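PDB 2EH3: transcriptional regulator, which probably binds DNA through a helix-turn-helix domain and regulates transcription. Local coordinates for residues R6-S11 / T51-R56; E13-K18 / E26-R31; I62-E67 / E78-V83. All coordinates share one frame; numbering follows the deposited sequence.

Contact 1: residues R6-S11 / T51-R56; sequences RILEVS and TEIIER
L8 carries most of this contact, and its two methyl groups go to different neighbours. CD1 lies over one face of the R56 guanidinium, displaced toward the rim and 3.4 Å from R56 CZ, so a methyl meets the flat, weakly hydrated side of the charged group while its N-H bonds stay in plane for polar partners. The two side chains run almost at right angles. L8 CD2 turns instead to I53, whose CG1 is 3.6 Å from it; here the two aliphatic chains pass each other in opposite directions. With its CG anti to the carbonyl carbon (chi1 -76°), L8 reaches both partners, and a branched leucine end suits a site with two separate neighbours.

The segments belong to helices 3-18 and 46-67 of the TetR-type DNA-binding domain; the axes of segments 6-11 and 51-56 cross at 96°, 10.6 Å apart at their closest. In this family the second of these helices also leads on toward the C-terminal domain, so the contact ties the first helix to the connecting one. L49 and F43 also touch L8, making it part of the domain's hydrophobic core.

R56 is straight from CG to NE, and this extension carries the guanidinium across L8. Its plane is steadied by E52 one turn back: R56 NE donates to E52 OE2 over 2.6 Å in an almost linear salt bridge (174°), the acceptor lying in the guanidinium plane and using its anti lone pair. R56 has a second carboxylate partner, E5, reached through NH1.

S11 is small enough to sit near I53, its CB 4.1 Å from I53 CD1. Its hydroxyl is taken up within its own helix, OG donating from above the carbonyl plane to I7 O at 2.9 Å, an oxygen that also accepts from S11 N.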
loop_
_atom_site.group_PDB
_atom_site.type_symbol
_atom_site.label_atom_id
_atom_site.label_comp_id
_atom_site.label_asym_id
_atom_site.label_seq_id
_atom_site.Cartn_x
_atom_site.Cartn_y
_atom_site.Cartn_z
ATOM N N ARG A 6 12.618 6.523 26.185
ATOM C CA ARG A 6 11.264 6.730 26.683
ATOM C C ARG A 6 10.457 7.638 25.755
ATOM O O ARG A 6 9.271 7.377 25.486
ATOM C CB ARG A 6 11.293 7.315 28.102
ATOM C CG ARG A 6 11.752 6.315 29.136
ATOM C CD ARG A 6 11.000 6.490 30.452
ATOM N NE ARG A 6 11.429 7.672 31.193
ATOM C CZ ARG A 6 10.844 8.865 31.148
ATOM N NH1 ARG A 6 9.774 9.079 30.390
ATOM N NH2 ARG A 6 11.338 9.849 31.886
ATOM N N ILE A 7 11.088 8.696 25.267
ATOM C CA ILE A 7 10.411 9.607 24.347
ATOM C C ILE A 7 10.022 8.820 23.088
ATOM O O ILE A 7 8.911 8.954 22.592
ATOM C CB ILE A 7 11.335 10.765 23.960
ATOM C CG1 ILE A 7 11.569 11.648 25.181
ATOM C CG2 ILE A 7 10.739 11.586 22.817
ATOM C CD1 ILE A 7 12.687 12.673 25.002
ATOM N N LEU A 8 10.938 8.018 22.564
ATOM C CA LEU A 8 10.618 7.238 21.369
ATOM C C LEU A 8 9.424 6.317 21.592
ATOM O O LEU A 8 8.568 6.180 20.705
ATOM C CB LEU A 8 11.848 6.430 20.933
ATOM C CG LEU A 8 12.894 7.305 20.248
ATOM C CD1 LEU A 8 14.240 6.569 20.193
ATOM C CD2 LEU A 8 12.413 7.661 18.855
ATOM N N GLU A 9 9.354 5.682 22.760
ATOM C CA GLU A 9 8.256 4.760 23.043
ATOM C C GLU A 9 6.919 5.466 23.141
ATOM O O GLU A 9 5.925 5.003 22.559
ATOM C CB GLU A 9 8.550 3.943 24.314
ATOM C CG GLU A 9 9.718 2.959 24.134
ATOM C CD GLU A 9 9.508 2.035 22.933
ATOM O OE1 GLU A 9 8.469 1.330 22.902
ATOM O OE2 GLU A 9 10.365 2.026 22.023
ATOM N N VAL A 10 6.901 6.599 23.845
ATOM C CA VAL A 10 5.679 7.373 23.993
ATOM C C VAL A 10 5.221 7.906 22.634
ATOM O O VAL A 10 4.024 7.900 22.337
ATOM C CB VAL A 10 5.902 8.555 24.976
ATOM C CG1 VAL A 10 4.756 9.545 24.904
ATOM C CG2 VAL A 10 6.012 8.009 26.411
ATOM N N SER A 11 6.171 8.360 21.815
ATOM C CA SER A 11 5.842 8.947 20.500
ATOM C C SER A 11 5.287 7.868 19.568
ATOM O O SER A 11 4.342 8.111 18.812
ATOM C CB SER A 11 7.078 9.625 19.871
ATOM O OG SER A 11 7.603 10.651 20.709
ATOM N N THR A 51 11.590 10.623 12.098
ATOM C CA THR A 51 12.630 10.082 11.236
ATOM C C THR A 51 13.438 9.051 12.032
ATOM O O THR A 51 13.739 7.981 11.512
ATOM C CB THR A 51 13.532 11.217 10.689
ATOM O OG1 THR A 51 12.735 12.131 9.917
ATOM C CG2 THR A 51 14.615 10.657 9.765
ATOM N N GLU A 52 13.740 9.348 13.296
ATOM C CA GLU A 52 14.500 8.413 14.129
ATOM C C GLU A 52 13.731 7.131 14.412
ATOM O O GLU A 52 14.323 6.054 14.476
ATOM C CB GLU A 52 14.913 9.091 15.436
ATOM C CG GLU A 52 15.699 8.182 16.412
ATOM C CD GLU A 52 17.096 7.821 15.931
ATOM O OE1 GLU A 52 17.561 8.433 14.952
ATOM O OE2 GLU A 52 17.731 6.933 16.553
ATOM N N ILE A 53 12.420 7.243 14.606
ATOM C CA ILE A 53 11.565 6.080 14.856
ATOM C C ILE A 53 11.689 5.125 13.674
ATOM O O ILE A 53 11.869 3.915 13.849
ATOM C CB ILE A 53 10.068 6.501 15.010
ATOM C CG1 ILE A 53 9.870 7.213 16.348
ATOM C CG2 ILE A 53 9.154 5.286 14.918
ATOM C CD1 ILE A 53 8.453 7.712 16.550
ATOM N N ILE A 54 11.584 5.680 12.470
ATOM C CA ILE A 54 11.690 4.869 11.271
ATOM C C ILE A 54 13.091 4.307 11.128
ATOM O O ILE A 54 13.261 3.103 10.853
ATOM C CB ILE A 54 11.317 5.706 10.025
ATOM C CG1 ILE A 54 9.866 6.204 10.169
ATOM C CG2 ILE A 54 11.510 4.880 8.735
ATOM C CD1 ILE A 54 8.803 5.095 10.275
ATOM N N GLU A 55 14.093 5.160 11.340
ATOM C CA GLU A 55 15.486 4.743 11.211
ATOM C C GLU A 55 15.827 3.571 12.131
ATOM O O GLU A 55 16.555 2.643 11.739
ATOM C CB GLU A 55 16.409 5.921 11.503
ATOM C CG GLU A 55 17.828 5.747 11.000
ATOM C CD GLU A 55 17.929 5.843 9.488
ATOM O OE1 GLU A 55 16.926 6.205 8.833
ATOM O OE2 GLU A 55 19.023 5.565 8.958
ATOM N N ARG A 56 15.309 3.598 13.353
ATOM C CA ARG A 56 15.606 2.516 14.278
ATOM C C ARG A 56 14.943 1.201 13.864
ATOM O O ARG A 56 15.542 0.135 14.032
ATOM C CB ARG A 56 15.228 2.916 15.698
ATOM C CG ARG A 56 16.187 3.932 16.261
ATOM C CD ARG A 56 15.870 4.220 17.709
ATOM N NE ARG A 56 16.852 5.140 18.264
ATOM C CZ ARG A 56 17.270 5.108 19.521
ATOM N NH1 ARG A 56 16.786 4.203 20.362
ATOM N NH2 ARG A 56 18.182 5.971 19.924
#

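Contact 2: residues E13-K18 / E26-R31; sequences ELFFEK and EEIVKR
K18 and E27 form the salt bridge of this contact, with K18 NZ donating to E27 OE1 over 2.8 Å. The ammonium comes from above the carboxylate plane, 38° out of it. Both groups have further partners: K18 NZ also bonds G22 O and E27 OE1 also accepts from S24 N, so the pair is also tied to the loop that joins helix 3-18 to helix 25-32. The latter is the first helix of the predicted helix-turn-helix, and this contact packs it against the preceding helix of the three-helix, homeodomain-like domain, the axes of the two short segments lying at 125° to each other. A long, flexible lysine suits its place near the end of helix 3-18: its chain, bent at chi2 and chi4, brings NZ across to the glutamate.

Inward of the charges, L14 points at the neighbouring helix. Its CD1 rests against the backbone of that helix, 3.9 Å from I28 CA and also from E27 O, and 4.0 Å from I28 CG1. CD2 of the same leucine goes to R31, whose chain folds back at chi2 and chi3 to lay one guanidinium face over the methyl, with R31 NH1 3.8 Å away. Farther into the core, F15 and I28 bring large apolar groups together beside L49 of helix 46-67, and F15 CE1 approaches I28 CD1 to 4.2 Å.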
loop_
_atom_site.group_PDB
_atom_site.type_symbol
_atom_site.label_atom_id
_atom_site.label_comp_id
_atom_site.label_asym_id
_atom_site.label_seq_id
_atom_site.Cartn_x
_atom_site.Cartn_y
_atom_site.Cartn_z
ATOM N N GLU A 13 3.662 5.284 20.485
ATOM C CA GLU A 13 2.314 5.018 20.960
ATOM C C GLU A 13 1.317 6.085 20.513
ATOM O O GLU A 13 0.259 5.737 19.963
ATOM C CB GLU A 13 2.296 4.926 22.495
ATOM C CG GLU A 13 2.789 3.580 23.018
ATOM C CD GLU A 13 2.036 2.415 22.385
ATOM O OE1 GLU A 13 0.787 2.510 22.248
ATOM O OE2 GLU A 13 2.690 1.410 22.031
ATOM N N LEU A 14 1.649 7.357 20.723
ATOM C CA LEU A 14 0.733 8.423 20.335
ATOM C C LEU A 14 0.551 8.513 18.819
ATOM O O LEU A 14 -0.560 8.704 18.356
ATOM C CB LEU A 14 1.186 9.784 20.885
ATOM C CG LEU A 14 1.121 9.841 22.407
ATOM C CD1 LEU A 14 1.532 11.226 22.840
ATOM C CD2 LEU A 14 -0.293 9.476 22.905
ATOM N N PHE A 15 1.633 8.392 18.043
ATOM C CA PHE A 15 1.489 8.456 16.582
ATOM C C PHE A 15 0.621 7.293 16.085
ATOM O O PHE A 15 -0.162 7.455 15.147
ATOM C CB PHE A 15 2.848 8.393 15.878
ATOM C CG PHE A 15 3.743 9.586 16.126
ATOM C CD1 PHE A 15 3.228 10.812 16.559
ATOM C CD2 PHE A 15 5.112 9.487 15.880
ATOM C CE1 PHE A 15 4.079 11.927 16.732
ATOM C CE2 PHE A 15 5.966 10.597 16.052
ATOM C CZ PHE A 15 5.442 11.816 16.474
ATOM N N PHE A 16 0.791 6.106 16.672
ATOM C CA PHE A 16 -0.009 4.939 16.304
ATOM C C PHE A 16 -1.483 5.207 16.603
ATOM O O PHE A 16 -2.364 4.977 15.766
ATOM C CB PHE A 16 0.465 3.706 17.092
ATOM C CG PHE A 16 -0.395 2.484 16.902
ATOM C CD1 PHE A 16 -0.429 1.828 15.683
ATOM C CD2 PHE A 16 -1.179 2.004 17.946
ATOM C CE1 PHE A 16 -1.234 0.705 15.499
ATOM C CE2 PHE A 16 -1.979 0.889 17.776
ATOM C CZ PHE A 16 -2.009 0.235 16.549
ATOM N N GLU A 17 -1.738 5.734 17.788
ATOM C CA GLU A 17 -3.107 6.032 18.203
ATOM C C GLU A 17 -3.801 7.144 17.432
ATOM O O GLU A 17 -4.975 7.000 17.081
ATOM C CB GLU A 17 -3.147 6.378 19.699
ATOM C CG GLU A 17 -2.922 5.180 20.626
ATOM C CD GLU A 17 -3.953 4.075 20.438
ATOM O OE1 GLU A 17 -5.162 4.372 20.423
ATOM O OE2 GLU A 17 -3.554 2.898 20.321
ATOM N N LYS A 18 -3.095 8.228 17.144
ATOM C CA LYS A 18 -3.771 9.331 16.484
ATOM C C LYS A 18 -3.033 10.098 15.409
ATOM O O LYS A 18 -3.446 11.194 15.017
ATOM C CB LYS A 18 -4.309 10.269 17.553
ATOM C CG LYS A 18 -3.223 10.980 18.311
ATOM C CD LYS A 18 -3.677 11.163 19.732
ATOM C CE LYS A 18 -2.803 12.161 20.471
ATOM N NZ LYS A 18 -2.989 13.520 19.946
ATOM N N GLU A 26 4.010 18.861 22.838
ATOM C CA GLU A 26 3.472 19.047 24.175
ATOM C C GLU A 26 2.777 17.783 24.711
ATOM O O GLU A 26 2.959 17.425 25.871
ATOM C CB GLU A 26 2.499 20.215 24.209
ATOM C CG GLU A 26 1.905 20.411 25.596
ATOM C CD GLU A 26 2.972 20.408 26.689
ATOM O OE1 GLU A 26 3.848 21.309 26.669
ATOM O OE2 GLU A 26 2.941 19.493 27.559
ATOM N N GLU A 27 1.978 17.109 23.887
ATOM C CA GLU A 27 1.292 15.893 24.329
ATOM C C GLU A 27 2.286 14.767 24.644
ATOM O O GLU A 27 2.093 13.983 25.574
ATOM C CB GLU A 27 0.289 15.425 23.272
ATOM C CG GLU A 27 -0.829 16.421 23.032
ATOM C CD GLU A 27 -1.736 16.043 21.872
ATOM O OE1 GLU A 27 -1.236 15.547 20.844
ATOM O OE2 GLU A 27 -2.963 16.265 21.985
ATOM N N ILE A 28 3.332 14.681 23.833
ATOM C CA ILE A 28 4.358 13.665 24.030
ATOM C C ILE A 28 5.072 13.859 25.366
ATOM O O ILE A 28 5.197 12.908 26.154
ATOM C CB ILE A 28 5.384 13.719 22.886
ATOM C CG1 ILE A 28 4.731 13.197 21.595
ATOM C CG2 ILE A 28 6.630 12.856 23.213
ATOM C CD1 ILE A 28 5.543 13.525 20.334
ATOM N N VAL A 29 5.547 15.088 25.626
ATOM C CA VAL A 29 6.281 15.291 26.877
ATOM C C VAL A 29 5.375 15.180 28.098
ATOM O O VAL A 29 5.821 14.715 29.156
ATOM C CB VAL A 29 7.125 16.613 26.915
ATOM C CG1 VAL A 29 8.186 16.591 25.794
ATOM C CG2 VAL A 29 6.243 17.842 26.834
ATOM N N LYS A 30 4.106 15.569 27.954
ATOM C CA LYS A 30 3.150 15.432 29.054
ATOM C C LYS A 30 2.996 13.946 29.393
ATOM O O LYS A 30 3.077 13.552 30.552
ATOM C CB LYS A 30 1.786 15.987 28.648
ATOM C CG LYS A 30 0.758 16.060 29.789
ATOM C CD LYS A 30 -0.615 16.544 29.280
ATOM C CE LYS A 30 -1.337 15.452 28.455
ATOM N NZ LYS A 30 -1.988 15.906 27.167
ATOM N N ARG A 31 2.765 13.118 28.377
ATOM C CA ARG A 31 2.585 11.689 28.597
ATOM C C ARG A 31 3.844 11.042 29.177
ATOM O O ARG A 31 3.767 10.120 30.000
ATOM C CB ARG A 31 2.194 11.018 27.270
ATOM C CG ARG A 31 2.119 9.499 27.320
ATOM C CD ARG A 31 0.974 9.011 28.187
ATOM N NE ARG A 31 -0.349 9.307 27.628
ATOM C CZ ARG A 31 -0.952 8.594 26.677
ATOM N NH1 ARG A 31 -0.355 7.526 26.162
ATOM N NH2 ARG A 31 -2.163 8.940 26.245
#

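Contact 3: residues I62-E67 / E78-V83; sequences ISLFEE and EMFLEV. With MG (magnesium ion), chain C; MG (magnesium ion), chain B.
E82 OE2 is gripped twice, by the magnesium ion of chain C at 2.5 Å and by a hydrogen bond from K161 NZ of helix 157-171. E78, one helical turn earlier, binds the same ion through OE2 at 2.3 Å, while its other oxygen, OE1, holds the magnesium ion of chain B at 2.3 Å; its carboxylate thus bridges two metals. Glutamates four residues apart suit this task, since one turn brings both carboxylates to the same side of the helix. Water 1 binds the chain C ion and also donates to E82 OE1, and E75 is a further protein ligand of the second site. The helix bearing them, 73-86, belongs to the all-helical TetR-type C-terminal domain, where segment 78-83 runs nearly antiparallel (157°) to segment 62-67 at the end of helix 46-67.

Across this seam L64 makes most of the contacts. Its CG stands anti to the backbone N, directing CD1 to the opposing backbone near M79 O and F80 N. CD1 lies only 3.3 Å from CG of M79, present here as selenomethionine, a tight approach accompanied by a chi2 of 136°, well off staggered. The same methyl meets V83 CG2 at 3.7 Å, whereas CD2 faces F80 CB. An alanine here would remove both methyls and would probably open a gap between M79, F80 and V83, leaving helix 73-86 less firmly seated on its neighbour.

The aromatic pair lies beside the leucine. F65 turns its edge toward the face of F80 in a T-shaped stack, with planes at 64°. Flat, bulky rings suit a place where other helices close in: F119 touches F65, and L139 and L142 touch F80. The nearest atoms of the pair are F65 CZ and F80 CE2, 4.4 Å apart.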
loop_
_atom_site.group_PDB
_atom_site.type_symbol
_atom_site.label_atom_id
_atom_site.label_comp_id
_atom_site.label_asym_id
_atom_site.label_seq_id
_atom_site.Cartn_x
_atom_site.Cartn_y
_atom_site.Cartn_z
ATOM N N ILE A 62 17.940 -4.035 8.682
ATOM C CA ILE A 62 19.299 -4.214 8.177
ATOM C C ILE A 62 19.954 -5.351 8.971
ATOM O O ILE A 62 20.583 -6.236 8.380
ATOM C CB ILE A 62 20.109 -2.916 8.327
ATOM C CG1 ILE A 62 19.512 -1.869 7.386
ATOM C CG2 ILE A 62 21.607 -3.148 8.028
ATOM C CD1 ILE A 62 20.215 -0.515 7.457
ATOM N N SER A 63 19.816 -5.325 10.296
ATOM C CA SER A 63 20.387 -6.384 11.143
ATOM C C SER A 63 19.847 -7.755 10.767
ATOM O O SER A 63 20.598 -8.736 10.717
ATOM C CB SER A 63 20.070 -6.125 12.621
ATOM O OG SER A 63 20.798 -5.007 13.069
ATOM N N LEU A 64 18.542 -7.828 10.520
ATOM C CA LEU A 64 17.916 -9.081 10.137
ATOM C C LEU A 64 18.609 -9.671 8.902
ATOM O O LEU A 64 18.937 -10.864 8.871
ATOM C CB LEU A 64 16.426 -8.852 9.849
ATOM C CG LEU A 64 15.613 -10.045 9.334
ATOM C CD1 LEU A 64 14.278 -10.104 10.064
ATOM C CD2 LEU A 64 15.387 -9.921 7.851
ATOM N N PHE A 65 18.822 -8.845 7.883
ATOM C CA PHE A 65 19.467 -9.330 6.678
ATOM C C PHE A 65 20.898 -9.746 6.967
ATOM O O PHE A 65 21.331 -10.794 6.510
ATOM C CB PHE A 65 19.481 -8.254 5.586
ATOM C CG PHE A 65 18.202 -8.155 4.824
ATOM C CD1 PHE A 65 17.806 -9.177 3.977
ATOM C CD2 PHE A 65 17.378 -7.036 4.961
ATOM C CE1 PHE A 65 16.608 -9.093 3.277
ATOM C CE2 PHE A 65 16.182 -6.950 4.258
ATOM C CZ PHE A 65 15.803 -7.988 3.414
ATOM N N GLU A 66 21.622 -8.938 7.732
ATOM C CA GLU A 66 23.033 -9.255 8.000
ATOM C C GLU A 66 23.182 -10.536 8.824
ATOM O O GLU A 66 24.049 -11.377 8.541
ATOM C CB GLU A 66 23.721 -8.092 8.747
ATOM C CG GLU A 66 23.862 -6.782 7.952
ATOM C CD GLU A 66 24.445 -5.636 8.793
ATOM O OE1 GLU A 66 24.331 -5.685 10.040
ATOM O OE2 GLU A 66 25.006 -4.675 8.215
ATOM N N GLU A 67 22.320 -10.699 9.819
ATOM C CA GLU A 67 22.409 -11.847 10.718
ATOM C C GLU A 67 21.830 -13.156 10.220
ATOM O O GLU A 67 22.049 -14.206 10.831
ATOM C CB GLU A 67 21.743 -11.502 12.053
ATOM C CG GLU A 67 22.345 -10.281 12.723
ATOM C CD GLU A 67 21.496 -9.730 13.873
ATOM O OE1 GLU A 67 20.346 -10.173 14.070
ATOM O OE2 GLU A 67 21.981 -8.817 14.575
ATOM N N GLU A 78 10.447 -15.701 7.039
ATOM C CA GLU A 78 9.696 -15.913 8.254
ATOM C C GLU A 78 10.177 -14.936 9.333
ATOM O O GLU A 78 9.368 -14.363 10.071
ATOM C CB GLU A 78 9.888 -17.342 8.733
ATOM C CG GLU A 78 9.204 -17.601 10.112
ATOM C CD GLU A 78 9.444 -18.973 10.663
ATOM O OE1 GLU A 78 9.961 -19.861 9.957
ATOM O OE2 GLU A 78 9.117 -19.157 11.867
HETATM N N MSE A 79 11.484 -14.733 9.415
HETATM C CA MSE A 79 12.042 -13.814 10.406
HETATM C C MSE A 79 11.655 -12.374 10.136
HETATM O O MSE A 79 11.390 -11.601 11.062
HETATM C CB MSE A 79 13.561 -13.937 10.399
HETATM C CG MSE A 79 14.237 -13.091 11.428
HETATM SE SE MSE A 79 14.057 -13.812 13.225
HETATM C CE MSE A 79 14.422 -15.606 12.860
ATOM N N PHE A 80 11.630 -12.036 8.851
ATOM C CA PHE A 80 11.265 -10.695 8.379
ATOM C C PHE A 80 9.828 -10.425 8.831
ATOM O O PHE A 80 9.533 -9.376 9.386
ATOM C CB PHE A 80 11.426 -10.684 6.826
ATOM C CG PHE A 80 11.408 -9.303 6.163
ATOM C CD1 PHE A 80 11.257 -8.125 6.893
ATOM C CD2 PHE A 80 11.520 -9.220 4.776
ATOM C CE1 PHE A 80 11.215 -6.878 6.253
ATOM C CE2 PHE A 80 11.480 -7.969 4.122
ATOM C CZ PHE A 80 11.325 -6.806 4.878
ATOM N N LEU A 81 8.926 -11.377 8.594
ATOM C CA LEU A 81 7.546 -11.204 9.031
ATOM C C LEU A 81 7.452 -11.101 10.552
ATOM O O LEU A 81 6.691 -10.294 11.073
ATOM C CB LEU A 81 6.686 -12.371 8.525
ATOM C CG LEU A 81 5.252 -12.447 9.080
ATOM C CD1 LEU A 81 4.425 -11.236 8.697
ATOM C CD2 LEU A 81 4.596 -13.732 8.543
ATOM N N GLU A 82 8.236 -11.894 11.279
ATOM C CA GLU A 82 8.162 -11.815 12.723
ATOM C C GLU A 82 8.558 -10.417 13.231
ATOM O O GLU A 82 7.891 -9.865 14.112
ATOM C CB GLU A 82 9.054 -12.888 13.340
ATOM C CG GLU A 82 8.466 -14.284 13.198
ATOM C CD GLU A 82 9.483 -15.367 13.440
ATOM O OE1 GLU A 82 10.686 -15.032 13.523
ATOM O OE2 GLU A 82 9.116 -16.574 13.517
ATOM N N VAL A 83 9.629 -9.853 12.667
ATOM C CA VAL A 83 10.069 -8.517 13.072
ATOM C C VAL A 83 9.017 -7.485 12.696
ATOM O O VAL A 83 8.676 -6.645 13.521
ATOM C CB VAL A 83 11.423 -8.151 12.433
ATOM C CG1 VAL A 83 11.726 -6.643 12.617
ATOM C CG2 VAL A 83 12.517 -9.018 13.075
HETATM MG MG MG C . 10.352 -18.718 13.796
HETATM MG MG MG B . 11.056 -21.769 10.751
HETATM O O HOH W 1 11.834 -17.328 12.603
HETATM O O HOH W 2 12.433 -23.716 10.911
HETATM O O HOH W 3 9.355 -23.096 9.813
#

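How the contacts relate
Contacts 1 and 2 share helix 3-18 and build one core, their centres about 11 Å apart; along the chain, contact 2 is nested inside the loop closed by contact 1. They meet directly: S11 OG lies 3.5 Å from I28 CG2, and I53 CD1 lies 3.8 Å from F15 CE2. Contact 3 shares helix 46-67 with contact 1 but lies farther along it, with centres about 19 Å apart and nearest atoms about 6 Å apart. From contact 2 its centre is about 28 Å away, across the chain's centre. The magnesium ions are bound by E78 and E82 in contact 3, remote from the predicted helix-turn-helix, and helix 46-67 physically connects the two regions.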